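Local atomic coordinates of CRISPR system Cmr subunit Cmr1-1 (Pyrococcus furiosus, PDB entry 4W8Z), a protein that binds RNA as a subunit of the type III-B Cmr ribonucleoprotein complex, which it caps together with Cmr6, and takes part in CRISPR adaptive immunity against mobile genetic elements. Residues 66-71 with 76-81. Residues are numbered along the deposited sequence; the frame is centred on the assembly and turned at random.
Sequences NQVFGS and SRVKIS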
loop_
_atom_site.group_PDB
_atom_site.type_symbol
_atom_site.label_atom_id
_atom_site.label_comp_id
_atom_site.label_asym_id
_atom_site.label_seq_id
_atom_site.Cartn_x
_atom_site.Cartn_y
_atom_site.Cartn_z
ATOM N N ASN A 66 3.315 19.669 -5.974
ATOM C CA ASN A 66 3.398 20.139 -7.349
ATOM C C ASN A 66 4.819 20.569 -7.681
ATOM O O ASN A 66 5.291 20.377 -8.799
ATOM C CB ASN A 66 2.426 21.297 -7.589
ATOM C CG ASN A 66 0.981 20.844 -7.637
ATOM O OD1 ASN A 66 0.690 19.687 -7.942
ATOM N ND2 ASN A 66 0.063 21.761 -7.345
ATOM N N GLN A 67 5.503 21.139 -6.697
ATOM C CA GLN A 67 6.854 21.638 -6.903
ATOM C C GLN A 67 7.830 20.494 -7.182
ATOM O O GLN A 67 8.841 20.681 -7.860
ATOM C CB GLN A 67 7.315 22.447 -5.692
ATOM C CG GLN A 67 8.313 23.537 -6.025
ATOM C CD GLN A 67 8.677 24.383 -4.820
ATOM O OE1 GLN A 67 8.218 24.126 -3.706
ATOM N NE2 GLN A 67 9.505 25.401 -5.038
ATOM N N VAL A 68 7.525 19.308 -6.663
ATOM C CA VAL A 68 8.365 18.140 -6.902
ATOM C C VAL A 68 7.887 17.346 -8.115
ATOM O O VAL A 68 8.675 17.022 -9.003
ATOM C CB VAL A 68 8.402 17.200 -5.675
ATOM C CG1 VAL A 68 9.234 15.965 -5.981
ATOM C CG2 VAL A 68 8.952 17.926 -4.455
ATOM N N PHE A 69 6.592 17.048 -8.161
ATOM C CA PHE A 69 6.055 16.143 -9.173
ATOM C C PHE A 69 5.400 16.838 -10.370
ATOM O O PHE A 69 5.002 16.174 -11.330
ATOM C CB PHE A 69 5.041 15.196 -8.533
ATOM C CG PHE A 69 5.654 14.173 -7.624
ATOM C CD1 PHE A 69 6.136 12.978 -8.133
ATOM C CD2 PHE A 69 5.743 14.399 -6.257
ATOM C CE1 PHE A 69 6.698 12.031 -7.303
ATOM C CE2 PHE A 69 6.303 13.454 -5.420
ATOM C CZ PHE A 69 6.779 12.267 -5.944
ATOM N N GLY A 70 5.282 18.160 -10.318
ATOM C CA GLY A 70 4.674 18.901 -11.411
ATOM C C GLY A 70 3.156 18.911 -11.365
ATOM O O GLY A 70 2.537 18.109 -10.663
ATOM N N SER A 71 2.554 19.828 -12.118
ATOM C CA SER A 71 1.100 19.942 -12.173
ATOM C C SER A 71 0.637 20.308 -13.580
ATOM O O SER A 71 1.349 20.073 -14.557
ATOM C CB SER A 71 0.601 20.979 -11.163
ATOM O OG SER A 71 0.987 22.292 -11.533
ATOM N N SER A 76 7.536 19.206 -13.585
ATOM C CA SER A 76 8.116 18.440 -12.484
ATOM C C SER A 76 9.608 18.705 -12.339
ATOM O O SER A 76 10.333 18.798 -13.328
ATOM C CB SER A 76 7.876 16.941 -12.680
ATOM O OG SER A 76 8.542 16.460 -13.832
ATOM N N ARG A 77 10.061 18.824 -11.097
ATOM C CA ARG A 77 11.467 19.076 -10.823
ATOM C C ARG A 77 12.243 17.762 -10.824
ATOM O O ARG A 77 13.467 17.756 -10.703
ATOM C CB ARG A 77 11.629 19.808 -9.489
ATOM C CG ARG A 77 12.554 21.016 -9.544
ATOM C CD ARG A 77 12.254 21.993 -8.414
ATOM N NE ARG A 77 10.994 22.706 -8.620
ATOM C CZ ARG A 77 10.887 24.028 -8.713
ATOM N NH1 ARG A 77 11.967 24.792 -8.611
ATOM N NH2 ARG A 77 9.698 24.589 -8.902
ATOM N N VAL A 78 11.522 16.654 -10.967
ATOM C CA VAL A 78 12.140 15.335 -11.057
ATOM C C VAL A 78 11.611 14.580 -12.276
ATOM O O VAL A 78 10.438 14.699 -12.631
ATOM C CB VAL A 78 11.894 14.496 -9.770
ATOM C CG1 VAL A 78 10.415 14.243 -9.559
ATOM C CG2 VAL A 78 12.654 13.178 -9.824
ATOM N N LYS A 79 12.488 13.822 -12.929
ATOM C CA LYS A 79 12.092 12.973 -14.046
ATOM C C LYS A 79 12.107 11.505 -13.629
ATOM O O LYS A 79 13.155 10.966 -13.275
ATOM C CB LYS A 79 13.015 13.189 -15.246
ATOM C CG LYS A 79 12.669 12.334 -16.456
ATOM C CD LYS A 79 13.785 12.358 -17.488
ATOM C CE LYS A 79 13.482 11.438 -18.659
ATOM N NZ LYS A 79 14.672 11.249 -19.537
ATOM N N ILE A 80 10.945 10.862 -13.672
ATOM C CA ILE A 80 10.828 9.460 -13.281
ATOM C C ILE A 80 10.618 8.565 -14.493
ATOM O O ILE A 80 9.642 8.722 -15.222
ATOM C CB ILE A 80 9.665 9.244 -12.298
ATOM C CG1 ILE A 80 9.813 10.167 -11.086
ATOM C CG2 ILE A 80 9.589 7.781 -11.879
ATOM C CD1 ILE A 80 8.592 10.212 -10.200
ATOM N N SER A 81 11.530 7.622 -14.703
ATOM C CA SER A 81 11.435 6.715 -15.839
ATOM C C SER A 81 11.249 5.274 -15.384
ATOM O O SER A 81 12.060 4.744 -14.625
ATOM C CB SER A 81 12.678 6.838 -16.716
ATOM O OG SER A 81 12.887 8.186 -17.092
#
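Gln67 and Arg77 meet where helix 58-69 ends and the chain, after a short connection, returns as edge strand 79-84 of the four-stranded antiparallel sheet, the α-to-β connection into the second strand of the ferredoxin-like (RRM-like) βαββαβ fold expected of a RAMP protein. The carbonyl oxygen of Gln67 accepts a hydrogen bond from Arg77 NE at 3.1 Å, with an N-H...O angle of 149° and the acceptor tilted moderately from the guanidinium plane. The bend at chi3 of the arginine brings NE to this oxygen and the guanidinium beside Gln67 CG, which lies over one guanidinium face, 3.4 Å from Arg77 NH2. Amide and guanidinium planes are nearly perpendicular (87°), so the two flat groups do not stack.

At Val68 the backbone carbonyl is the shared acceptor. Arg77 N approaches its oxygen from above the carbonyl plane at 3.1 Å, while Val78 N adds a weak second bond; together they tie the last helical turn to the residues leading into the strand. Beside them, Val78 CG1 packs 4.1 Å from Val68 CG1, and Val138 of helix 136-152 touches both valines, placing this apolar pair against a neighbouring helix.

Phe69, the last helical residue, contributes differently: its oxygen abuts Ser76 CB, whereas its side chain leaves the backbone away from 76-81, and the ring edge at CE1 meets Ile80 CD1 near the ring plane, 3.9 Å away. Helix 38-54 touches both side chains.

Gly70, with positive phi (82°), is the first residue to leave helical geometry, and its N still donates a hydrogen bond to Asn66 O, the helical i to i-4 pattern. Gly70 N lies 3.6 Å from Ser76 CA.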